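Local coordinates for haloacid dehalogenase domain protein hydrolase (Planctomyces limnophilus, PDB 4OVY), which is a putative phosphatase of the haloacid dehalogenase family, binds calcium, and is probably a metal-dependent hydrolase, at residues Gly164-Arg169 with Val183-Ser187; Tyr54-Ala58 with Leu99-Thr103. One frame throughout, in Å; residues are numbered along the deposited sequence.

Interaction 2 closes before interaction 1 opens along the chain, yet their centres lie only 11 Å apart and both belong to the haloacid dehalogenase-like part of the protein. In interaction 2 the start of helix 55-67 meets helix 95-106; in interaction 1 the turn into helix 165-168, just beyond strand 156-161, packs on strand 183-195 of the central sheet. Gln56 joins them, since its OE1 probably accepts a hydrogen bond from Gly164 N at 2.8 Å. Val55 and Phe167 pack beside this bond. The start of helix 55-67, and through it helix 95-106, is thus linked to the sheet that carries the calcium ligands Asp42 and Asp44 near a strand end.

Interaction 1: Gly164-Arg169 with Val183-Ser187; sequences GIEFMR and VIGSS. With EDO (1,2-ethanediol), chain D.
Gly164 and Ser186 pair as a parallel bridge, their CA atoms 4.6 Å apart, at the point where the chain leaves the sheet and turns into helix 165-168. The joining bond runs from Ile165 N to Ser186 O, 2.9 Å long and nearly straight at 173°, in the plane of the carbonyl. Gly164, at the N-cap, adds a CA-H...O contact to the same oxygen.

Ile165 and Val183 make the heart of the packing. With CG1 of Ile165 anti to its backbone N (chi1 -164°), the longer branch runs back along the strand: CD1 comes 3.3 Å from Val183 O, while CG2 turns the other way toward Ser187 CB. Gly185, lacking a side chain, lets this isoleucine and the methyl end of Met168 close onto the strand. Met168, a selenomethionine, bends at its last torsion and brings CE to 3.7 Å from Val183 CG1. Arg169 slides past Val183 in the opposite direction, CG near the valine CB, and its guanidinium lies over Ile165 CD1, which sits 3.2 Å above the centre of the plane. Glu166 OE2 takes Arg169 NH1 in a salt bridge of 2.8 Å and also meets Arg221 of the second subunit.

A 1,2-ethanediol, probably from the crystallisation liquor, lies against the strand: Gly185 N donates to its O1, and its O2 gives a hydrogen bond to Gly185 O and receives one from Ser187 OG at 2.6 Å.

The chemistry is divided, with apolar packing of Ile165, Met168 and Val183 inside and the charged pair at the subunit interface. Glu166, placed near two arginines, would probably remain ionised, its negative charge offsetting their positive charges.

Interaction 2: Tyr54-Ala58 with Leu99-Thr103; sequences YVQLA and LTELT
Gln56 reaches across to Leu99 and Thr103 as a fully extended chain, CG anti to its backbone N (chi1 -172°) and the next torsion also near 180°. Its CB begins 4.0 Å from Leu99 CD2, and CG lies beside the other methyl, CD1. One atom further on, CD rests against Leu99 CG and CD2, so the leucine supports the glutamine for most of its length. At the tip, where Gln56 crosses Thr103 at about a right angle, the amide divides its work. OE1 accepts from Gly164 N, outside the two segments, while NE2 gives a hydrogen bond to Thr103 OG1 at 3.1 Å, with the hydroxyl only 12° out of the amide plane. The same NE2 donates to a water at 2.8 Å, and that water passes a hydrogen bond on to Thr100 OG1. With bonds at both ends, the amide is fixed against a flip of its O and N.

Thr103 is itself held in place: its OG1 donates to Leu99 O at 2.9 Å, which also takes the helical bond from Thr103 N, the two donors arriving from opposite faces of the carbonyl plane. The hydroxyl therefore has its proton committed to the helix and acts as acceptor for the glutamine N-H. On the Leu57 side, Leu99 CD1 lies 3.8 Å from Leu57 N, and Leu57 CD1 loosely meets Leu102 CD2.

Helix 55-67 and helix 95-106 are thus joined near the start of the former, with Phe115 of helix 112-125 packing on Thr103, Leu207 of strand 207-209 on Thr100, and Phe167 of helix 165-168 on Gln56.

Interaction 1: Gly164-Arg169 with Val183-Ser187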
# COMPACT_ATOMS: atom_id res chain seq x y z
N GLY A 164 -6.69 -8.65 10.31
CA GLY A 164 -6.07 -9.14 9.10
C GLY A 164 -6.57 -8.43 7.86
O GLY A 164 -7.78 -8.34 7.62
N ILE A 165 -5.63 -7.93 7.08
CA ILE A 165 -5.91 -7.24 5.83
C ILE A 165 -6.77 -8.12 4.91
O ILE A 165 -7.73 -7.64 4.31
CB ILE A 165 -4.58 -6.76 5.19
CG1 ILE A 165 -4.82 -5.71 4.12
CG2 ILE A 165 -3.77 -7.92 4.63
CD1 ILE A 165 -3.52 -5.18 3.54
N GLU A 166 -6.47 -9.42 4.87
CA GLU A 166 -7.18 -10.34 3.99
C GLU A 166 -8.51 -10.84 4.55
O GLU A 166 -9.31 -11.44 3.82
CB GLU A 166 -6.26 -11.52 3.61
CG GLU A 166 -5.00 -11.11 2.86
CD GLU A 166 -5.24 -10.18 1.67
OE1 GLU A 166 -6.31 -10.27 1.01
OE2 GLU A 166 -4.37 -9.34 1.38
N PHE A 167 -8.75 -10.60 5.83
CA PHE A 167 -10.09 -10.80 6.39
C PHE A 167 -11.06 -9.70 5.92
O PHE A 167 -12.24 -9.97 5.76
CB PHE A 167 -10.05 -10.84 7.91
CG PHE A 167 -11.38 -11.13 8.52
CD1 PHE A 167 -11.92 -12.42 8.45
CD2 PHE A 167 -12.12 -10.13 9.13
CE1 PHE A 167 -13.15 -12.69 8.99
CE2 PHE A 167 -13.37 -10.40 9.67
CZ PHE A 167 -13.88 -11.69 9.61
N MSE A 168 -10.55 -8.48 5.74
CA MSE A 168 -11.42 -7.33 5.41
C MSE A 168 -11.57 -7.12 3.92
O MSE A 168 -12.64 -6.70 3.45
CB MSE A 168 -10.83 -6.06 6.03
CG MSE A 168 -10.85 -6.14 7.55
SE MSE A 168 -10.04 -4.51 8.33
CE MSE A 168 -8.16 -4.84 7.88
N ARG A 169 -10.52 -7.41 3.16
CA ARG A 169 -10.51 -7.10 1.73
C ARG A 169 -11.60 -7.73 0.87
O ARG A 169 -12.02 -7.11 -0.11
CB ARG A 169 -9.14 -7.41 1.11
CG ARG A 169 -8.14 -6.28 1.29
CD ARG A 169 -6.75 -6.68 0.83
NE ARG A 169 -5.90 -5.52 0.63
CZ ARG A 169 -4.58 -5.55 0.44
NH1 ARG A 169 -3.92 -6.71 0.46
NH2 ARG A 169 -3.93 -4.43 0.23
N VAL A 183 -6.99 -0.61 2.02
CA VAL A 183 -7.15 -1.33 3.27
C VAL A 183 -5.74 -1.65 3.78
O VAL A 183 -4.94 -2.22 3.05
CB VAL A 183 -7.95 -2.63 3.10
CG1 VAL A 183 -8.04 -3.38 4.44
CG2 VAL A 183 -9.34 -2.34 2.55
N ILE A 184 -5.46 -1.24 5.00
CA ILE A 184 -4.19 -1.51 5.65
C ILE A 184 -4.51 -2.32 6.90
O ILE A 184 -5.41 -1.97 7.66
CB ILE A 184 -3.46 -0.20 6.02
CG1 ILE A 184 -3.07 0.55 4.76
CG2 ILE A 184 -2.22 -0.47 6.86
CD1 ILE A 184 -2.62 1.98 5.02
N GLY A 185 -3.78 -3.41 7.10
CA GLY A 185 -4.05 -4.29 8.21
C GLY A 185 -2.85 -5.14 8.57
O GLY A 185 -1.74 -4.94 8.05
N SER A 186 -3.06 -6.08 9.47
CA SER A 186 -2.02 -7.04 9.82
C SER A 186 -1.95 -8.11 8.73
O SER A 186 -2.94 -8.37 8.04
CB SER A 186 -2.30 -7.67 11.18
OG SER A 186 -2.27 -6.70 12.20
N SER A 187 -0.80 -8.74 8.57
CA SER A 187 -0.60 -9.69 7.48
C SER A 187 0.44 -10.78 7.80
O SER A 187 1.28 -10.61 8.69
CB SER A 187 -0.19 -8.94 6.21
OG SER A 187 0.99 -8.18 6.40
C1 EDO D . 0.11 -3.31 6.10
O1 EDO D . -1.15 -3.39 5.41
C2 EDO D . 0.91 -4.61 5.94
O2 EDO D . 0.19 -5.74 6.44

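Interaction 2: Tyr54-Ala58 with Leu99-Thr103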
# COMPACT_ATOMS: atom_id res chain seq x y z
N TYR A 54 -14.05 -9.33 18.55
CA TYR A 54 -13.65 -8.92 17.21
C TYR A 54 -14.23 -9.95 16.25
O TYR A 54 -14.18 -11.16 16.53
CB TYR A 54 -12.12 -8.85 17.07
CG TYR A 54 -11.44 -7.93 18.06
CD1 TYR A 54 -11.89 -6.63 18.28
CD2 TYR A 54 -10.31 -8.35 18.78
CE1 TYR A 54 -11.27 -5.79 19.18
CE2 TYR A 54 -9.68 -7.51 19.68
CZ TYR A 54 -10.16 -6.22 19.88
OH TYR A 54 -9.55 -5.37 20.78
N VAL A 55 -14.79 -9.49 15.13
CA VAL A 55 -15.44 -10.41 14.20
C VAL A 55 -14.45 -11.45 13.67
O VAL A 55 -14.81 -12.61 13.49
CB VAL A 55 -16.12 -9.67 13.03
CG1 VAL A 55 -16.67 -10.66 12.01
CG2 VAL A 55 -17.25 -8.78 13.55
N GLN A 56 -13.20 -11.05 13.42
CA GLN A 56 -12.20 -12.00 12.98
C GLN A 56 -11.91 -13.07 14.04
O GLN A 56 -11.55 -14.19 13.68
CB GLN A 56 -10.90 -11.32 12.53
CG GLN A 56 -9.92 -12.28 11.88
CD GLN A 56 -8.66 -11.61 11.41
OE1 GLN A 56 -8.62 -10.40 11.21
NE2 GLN A 56 -7.61 -12.39 11.21
N LEU A 57 -12.05 -12.74 15.31
CA LEU A 57 -11.90 -13.75 16.37
C LEU A 57 -13.03 -14.77 16.30
O LEU A 57 -12.79 -15.98 16.44
CB LEU A 57 -11.79 -13.10 17.76
CG LEU A 57 -11.45 -14.04 18.92
CD1 LEU A 57 -10.20 -14.87 18.65
CD2 LEU A 57 -11.31 -13.25 20.21
N ALA A 58 -14.26 -14.30 16.05
CA ALA A 58 -15.40 -15.21 15.81
C ALA A 58 -15.10 -16.16 14.64
O ALA A 58 -15.35 -17.36 14.73
CB ALA A 58 -16.68 -14.42 15.55
N LEU A 99 -4.26 -12.65 17.38
CA LEU A 99 -5.30 -12.92 16.38
C LEU A 99 -4.72 -13.27 15.00
O LEU A 99 -5.16 -14.22 14.35
CB LEU A 99 -6.23 -11.70 16.29
CG LEU A 99 -7.30 -11.71 15.20
CD1 LEU A 99 -8.26 -12.88 15.42
CD2 LEU A 99 -8.05 -10.38 15.20
N THR A 100 -3.72 -12.50 14.55
CA THR A 100 -3.09 -12.80 13.28
C THR A 100 -2.24 -14.08 13.37
O THR A 100 -2.24 -14.87 12.43
CB THR A 100 -2.33 -11.58 12.71
OG1 THR A 100 -3.28 -10.63 12.22
CG2 THR A 100 -1.43 -11.96 11.54
N GLU A 101 -1.57 -14.31 14.50
CA GLU A 101 -0.84 -15.58 14.69
C GLU A 101 -1.77 -16.80 14.64
O GLU A 101 -1.41 -17.83 14.08
CB GLU A 101 -0.04 -15.57 15.99
CG GLU A 101 1.17 -14.66 15.94
CD GLU A 101 1.90 -14.54 17.26
OE1 GLU A 101 1.26 -14.61 18.33
OE2 GLU A 101 3.12 -14.35 17.23
N LEU A 102 -2.95 -16.68 15.24
CA LEU A 102 -3.92 -17.76 15.25
C LEU A 102 -4.41 -18.03 13.82
O LEU A 102 -4.52 -19.19 13.40
CB LEU A 102 -5.09 -17.43 16.17
CG LEU A 102 -6.26 -18.41 16.26
CD1 LEU A 102 -5.77 -19.79 16.68
CD2 LEU A 102 -7.32 -17.90 17.22
N THR A 103 -4.69 -16.96 13.08
CA THR A 103 -5.13 -17.09 11.70
C THR A 103 -4.00 -17.64 10.82
O THR A 103 -4.23 -18.49 9.96
CB THR A 103 -5.62 -15.73 11.16
OG1 THR A 103 -6.62 -15.20 12.04
CG2 THR A 103 -6.20 -15.88 9.77
O HOH W 1 -4.94 -12.01 10.36